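Local coordinates for protein Non-reducing end beta-L-arabinofuranosidase (Bacteroides thetaiotaomicron, PDB 5MQO) that probably hydrolyses glycosidic bonds as a GH127-family enzyme, apparently releasing aceric acid during breakdown of complex plant pectin by gut bacteria, at residues Thr332-Val337 and Gln365-Pro370; Cys341-Asp346 and Gln372-Thr377. All blocks are in the same frame, centred on the assembly; numbering follows the deposited sequence.

Contact 1 of 2, residues Thr332-Val337 and Gln365-Pro370; sequences TRKMYV and QSYGRP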
loop_
_atom_site.group_PDB
_atom_site.type_symbol
_atom_site.label_atom_id
_atom_site.label_comp_id
_atom_site.label_asym_id
_atom_site.label_seq_id
_atom_site.Cartn_x
_atom_site.Cartn_y
_atom_site.Cartn_z
ATOM N N THR A 332 -0.517 16.108 2.613
ATOM C CA THR A 332 0.013 17.405 2.214
ATOM C C THR A 332 1.255 17.826 3.063
ATOM O O THR A 332 1.942 18.831 2.746
ATOM C CB THR A 332 -1.114 18.447 2.270
ATOM O OG1 THR A 332 -1.476 18.684 3.624
ATOM C CG2 THR A 332 -2.342 17.951 1.470
ATOM N N ARG A 333 1.545 17.096 4.143
ATOM C CA ARG A 333 2.562 17.569 5.083
ATOM C C ARG A 333 3.544 16.559 5.611
ATOM O O ARG A 333 4.602 16.976 6.066
ATOM C CB ARG A 333 1.926 18.328 6.261
ATOM C CG ARG A 333 0.835 19.316 5.855
ATOM C CD ARG A 333 0.603 20.390 6.906
ATOM N NE ARG A 333 0.356 19.781 8.197
ATOM C CZ ARG A 333 0.325 20.431 9.358
ATOM N NH1 ARG A 333 0.500 21.751 9.403
ATOM N NH2 ARG A 333 0.114 19.747 10.492
ATOM N N LYS A 334 3.228 15.266 5.580
ATOM C CA LYS A 334 4.039 14.268 6.274
ATOM C C LYS A 334 4.259 12.951 5.523
ATOM O O LYS A 334 4.495 11.915 6.149
ATOM C CB LYS A 334 3.387 13.972 7.618
ATOM C CG LYS A 334 3.365 15.152 8.546
ATOM C CD LYS A 334 2.852 14.739 9.907
ATOM C CE LYS A 334 2.511 15.955 10.757
ATOM N NZ LYS A 334 1.923 15.482 12.039
ATOM N N MET A 335 4.188 12.969 4.196
ATOM C CA MET A 335 4.277 11.737 3.414
ATOM C C MET A 335 5.366 11.907 2.410
ATOM O O MET A 335 5.439 12.939 1.736
ATOM C CB MET A 335 2.982 11.489 2.680
ATOM C CG MET A 335 2.987 10.271 1.783
ATOM S SD MET A 335 1.369 10.015 1.054
ATOM C CE MET A 335 1.540 11.111 -0.348
ATOM N N TYR A 336 6.197 10.887 2.278
ATOM C CA TYR A 336 7.194 10.900 1.218
ATOM C C TYR A 336 6.523 10.758 -0.171
ATOM O O TYR A 336 5.423 10.212 -0.291
ATOM C CB TYR A 336 8.235 9.833 1.462
ATOM C CG TYR A 336 9.082 10.150 2.632
ATOM C CD1 TYR A 336 8.731 9.753 3.920
ATOM C CD2 TYR A 336 10.262 10.842 2.465
ATOM C CE1 TYR A 336 9.555 10.042 5.019
ATOM C CE2 TYR A 336 11.084 11.153 3.538
ATOM C CZ TYR A 336 10.744 10.750 4.817
ATOM O OH TYR A 336 11.586 11.070 5.873
ATOM N N VAL A 337 7.198 11.241 -1.208
ATOM C CA VAL A 337 6.691 11.191 -2.597
ATOM C C VAL A 337 6.368 9.784 -3.133
ATOM O O VAL A 337 5.604 9.651 -4.067
ATOM C CB VAL A 337 7.675 11.921 -3.536
ATOM C CG1 VAL A 337 8.965 11.113 -3.668
ATOM C CG2 VAL A 337 7.063 12.206 -4.906
ATOM N N GLN A 365 9.900 5.085 14.836
ATOM C CA GLN A 365 9.362 4.541 13.587
ATOM C C GLN A 365 8.105 5.333 13.290
ATOM O O GLN A 365 7.002 4.794 13.089
ATOM C CB GLN A 365 9.120 3.038 13.726
ATOM C CG GLN A 365 10.183 2.340 14.579
ATOM C CD GLN A 365 10.342 0.860 14.299
ATOM O OE1 GLN A 365 9.428 0.198 13.829
ATOM N NE2 GLN A 365 11.525 0.343 14.575
ATOM N N SER A 366 8.325 6.645 13.269
ATOM C CA SER A 366 7.289 7.617 13.536
ATOM C C SER A 366 7.200 8.803 12.575
ATOM O O SER A 366 8.194 9.236 11.959
ATOM C CB SER A 366 7.478 8.162 14.956
ATOM O OG SER A 366 6.600 9.232 15.227
ATOM N N TYR A 367 5.983 9.347 12.508
ATOM C CA TYR A 367 5.719 10.603 11.848
ATOM C C TYR A 367 6.534 11.667 12.554
ATOM O O TYR A 367 6.789 11.540 13.718
ATOM C CB TYR A 367 4.216 10.931 11.917
ATOM C CG TYR A 367 3.351 10.182 10.923
ATOM C CD1 TYR A 367 3.490 10.411 9.551
ATOM C CD2 TYR A 367 2.374 9.253 11.336
ATOM C CE1 TYR A 367 2.705 9.738 8.609
ATOM C CE2 TYR A 367 1.579 8.586 10.399
ATOM C CZ TYR A 367 1.755 8.837 9.029
ATOM O OH TYR A 367 1.003 8.208 8.060
ATOM N N GLY A 368 6.948 12.703 11.832
ATOM C CA GLY A 368 7.743 13.841 12.369
ATOM C C GLY A 368 6.937 15.112 12.307
ATOM O O GLY A 368 5.692 15.037 12.209
ATOM N N ARG A 369 7.626 16.260 12.391
ATOM C CA ARG A 369 7.029 17.594 12.214
ATOM C C ARG A 369 6.488 17.728 10.804
ATOM O O ARG A 369 6.975 17.051 9.901
ATOM C CB ARG A 369 8.070 18.709 12.365
ATOM C CG ARG A 369 8.622 18.962 13.782
ATOM C CD ARG A 369 9.512 20.225 13.847
ATOM N NE ARG A 369 10.272 20.411 12.600
ATOM C CZ ARG A 369 11.441 19.846 12.336
ATOM N NH1 ARG A 369 12.056 19.088 13.228
ATOM N NH2 ARG A 369 12.020 20.052 11.172
ATOM N N PRO A 370 5.495 18.605 10.593
ATOM C CA PRO A 370 5.079 18.904 9.235
ATOM C C PRO A 370 6.279 19.291 8.341
ATOM O O PRO A 370 7.225 19.955 8.805
ATOM C CB PRO A 370 4.127 20.107 9.403
ATOM C CG PRO A 370 3.753 20.166 10.845
ATOM C CD PRO A 370 4.578 19.174 11.595
#

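Contact 2 of 2, residues Cys341-Asp346 and Gln372-Thr377; sequences CGALYD and QLPNST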
loop_
_atom_site.group_PDB
_atom_site.type_symbol
_atom_site.label_atom_id
_atom_site.label_comp_id
_atom_site.label_asym_id
_atom_site.label_seq_id
_atom_site.Cartn_x
_atom_site.Cartn_y
_atom_site.Cartn_z
ATOM N N CYS A 341 5.524 6.359 4.864
ATOM C CA CYS A 341 5.216 7.120 6.029
ATOM C C CYS A 341 6.180 6.786 7.181
ATOM O O CYS A 341 6.436 5.622 7.474
ATOM C CB CYS A 341 3.758 6.858 6.427
ATOM S SG CYS A 341 2.532 7.320 5.165
ATOM N N GLY A 342 6.670 7.827 7.843
ATOM C CA GLY A 342 7.493 7.695 9.016
ATOM C C GLY A 342 8.911 8.124 8.701
ATOM O O GLY A 342 9.695 7.357 8.178
ATOM N N ALA A 343 9.189 9.369 9.054
ATOM C CA ALA A 343 10.447 10.063 8.889
ATOM C C ALA A 343 11.491 9.821 9.960
ATOM O O ALA A 343 12.658 10.150 9.735
ATOM C CB ALA A 343 10.148 11.543 8.908
ATOM N N LEU A 344 11.085 9.348 11.145
ATOM C CA LEU A 344 11.979 9.317 12.325
ATOM C C LEU A 344 12.127 7.901 12.783
ATOM O O LEU A 344 11.141 7.226 13.033
ATOM C CB LEU A 344 11.454 10.157 13.493
ATOM C CG LEU A 344 10.967 11.585 13.216
ATOM C CD1 LEU A 344 10.130 12.089 14.375
ATOM C CD2 LEU A 344 12.088 12.564 12.929
ATOM N N TYR A 345 13.375 7.465 12.872
ATOM C CA TYR A 345 13.745 6.270 13.631
ATOM C C TYR A 345 13.402 6.536 15.109
ATOM O O TYR A 345 12.733 5.724 15.741
ATOM C CB TYR A 345 15.259 5.960 13.470
ATOM C CG TYR A 345 15.674 5.315 12.130
ATOM C CD1 TYR A 345 15.525 5.980 10.904
ATOM C CD2 TYR A 345 16.243 4.034 12.101
ATOM C CE1 TYR A 345 15.902 5.373 9.708
ATOM C CE2 TYR A 345 16.628 3.442 10.913
ATOM C CZ TYR A 345 16.457 4.109 9.723
ATOM O OH TYR A 345 16.838 3.504 8.558
ATOM N N ASP A 346 13.862 7.666 15.648
ATOM C CA ASP A 346 13.612 8.051 17.032
ATOM C C ASP A 346 13.374 9.541 17.081
ATOM O O ASP A 346 13.928 10.253 16.279
ATOM C CB ASP A 346 14.828 7.774 17.921
ATOM C CG ASP A 346 15.289 6.322 17.897
ATOM O OD1 ASP A 346 14.584 5.379 18.352
ATOM O OD2 ASP A 346 16.425 6.132 17.458
ATOM N N GLN A 372 8.808 17.655 7.589
ATOM C CA GLN A 372 10.105 17.107 7.978
ATOM C C GLN A 372 10.286 15.789 7.240
ATOM O O GLN A 372 9.811 14.737 7.695
ATOM C CB GLN A 372 10.215 16.925 9.494
ATOM C CG GLN A 372 11.497 16.254 9.957
ATOM C CD GLN A 372 11.554 16.051 11.453
ATOM O OE1 GLN A 372 10.526 15.997 12.163
ATOM N NE2 GLN A 372 12.770 15.929 11.956
ATOM N N LEU A 373 10.954 15.850 6.090
ATOM C CA LEU A 373 11.043 14.689 5.191
ATOM C C LEU A 373 12.453 14.300 4.766
ATOM O O LEU A 373 12.724 14.202 3.579
ATOM C CB LEU A 373 10.136 14.913 3.975
ATOM C CG LEU A 373 8.657 15.101 4.370
ATOM C CD1 LEU A 373 7.849 15.679 3.211
ATOM C CD2 LEU A 373 8.048 13.797 4.883
ATOM N N PRO A 374 13.344 14.016 5.737
ATOM C CA PRO A 374 14.716 13.616 5.420
ATOM C C PRO A 374 14.790 12.341 4.575
ATOM O O PRO A 374 13.865 11.565 4.539
ATOM C CB PRO A 374 15.303 13.329 6.806
ATOM C CG PRO A 374 14.136 12.858 7.608
ATOM C CD PRO A 374 13.079 13.838 7.185
ATOM N N ASN A 375 15.928 12.120 3.964
ATOM C CA ASN A 375 16.056 11.179 2.897
ATOM C C ASN A 375 16.860 9.970 3.341
ATOM O O ASN A 375 16.359 8.844 3.265
ATOM C CB ASN A 375 16.738 11.871 1.718
ATOM C CG ASN A 375 15.822 12.850 0.997
ATOM O OD1 ASN A 375 15.876 14.069 1.205
ATOM N ND2 ASN A 375 14.991 12.312 0.112
ATOM N N SER A 376 18.108 10.205 3.763
ATOM C CA SER A 376 18.992 9.157 4.268
ATOM C C SER A 376 18.420 8.481 5.501
ATOM O O SER A 376 18.597 7.277 5.661
ATOM C CB SER A 376 20.391 9.683 4.624
ATOM O OG SER A 376 21.048 10.331 3.543
ATOM N N THR A 377 17.745 9.231 6.367
ATOM C CA THR A 377 17.208 8.665 7.576
ATOM C C THR A 377 15.693 8.474 7.562
ATOM O O THR A 377 15.104 8.264 8.623
ATOM C CB THR A 377 17.626 9.495 8.803
ATOM O OG1 THR A 377 17.173 10.834 8.639
ATOM C CG2 THR A 377 19.158 9.494 8.956
#

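Contact 1 of 2, residues Thr332-Val337 and Gln365-Pro370
P370 lies over one face of the R333 guanidinium. Its CG sits 3.6 Å above the guanidinium plane, offset toward the rim, with R333 CZ to P370 CG at 3.7 Å. The two side chains run side by side and point the same way. K334 runs beside the same proline, with CE 3.9 Å from P370 CD. Its outer methylenes also run up to the G368 carbonyl, with K334 CE 3.6 Å from G368 O. At the other end of the contact, K334 O meets the edge of the Y367 ring in its plane, 3.7 Å from Y367 CE1.

A bend at chi3 (-53°) turns the R333 guanidinium over the proline, whereas K334 is extended beyond CG. Both cationic ends form salt bridges with D329 in helix 317-333: R333 NE with OD1, and K334 NZ with OD2. Y367 OH is hydrogen-bonded to N301 in helix 297-314. A backbone hydrogen bond joins R333 to Y371. An alanine in place of R333 is likely to strip the P370 ring of its flat neighbour and leave D329 with K334 alone of these two basic partners.

No hydrogen bond joins the two segments directly. The side chains join the C-terminal part of helix 317-333, with the residues following it, to the 365-370 loop by packing alone, while the shared carboxylate probably offsets the two neighbouring positive charges.

Contact 2 of 2, residues Cys341-Asp346 and Gln372-Thr377
Two irregular loops of the GH127 catalytic region meet here. Loop 341-346 follows helix 317-333. Loop 372-377 precedes helix 382-399. Loop 341-346 carries a classic beta bulge, in which A343 and L344 both face S366.

A343 sits at the centre of the contact. Its methyl CB points at the other loop and lies 3.4 Å from Q372 O. The same CB makes an apolar contact with P374 CD at 4.1 Å. The carbonyl of A343 adds to this packing, with A343 O 3.7 Å from P374 CG.

L344 and Q372 cross at about a right angle. One branch of the leucine does the touching: L344 CD2 is 3.6 Å from Q372 NE2 and also meets the amide carbon. The extended glutamine chain, with CG anti to the backbone N (chi1 175°), carries the amide out to this methyl. Q372 OE1 accepts a hydrogen bond from the backbone N of R369, which helps fix the amide.

Y345 turns a ring edge to T377. The carbonyl oxygen T377 O lies near the ring plane, 3.2 Å from Y345 CE1. The ring is also placed by H379, which it meets edge-to-face, and by a hydrogen bond between its hydroxyl and K447 NZ. The chain turns a corner here, and Y345 O accepts a hydrogen bond from R444.

No hydrogen bond crosses between the loops. The oxygens A343 O and T377 O are 3.3 Å apart, and both are acceptors. They probably repel each other slightly; the C-H groups of P374 and the Y345 edge that they meet would partly offset this.

Contacts 1 and 2 have centres about 8 Å apart, and their segments alternate along the chain. They touch directly. Y336 OH of contact 1 is 2.7 Å from P374 O of contact 2, a probable hydrogen bond, and the same hydroxyl packs on A343 CA. S366 N lies 2.9 Å from L344 O, also a probable hydrogen bond, at a G1 beta bulge formed by Q365 and S366. Y367 OH packs on C341 SG at 3.4 Å. Together the contacts join the chain at and just after the C-terminal part of helix 317-333 to the 365-377 loop ahead of helix 382-399.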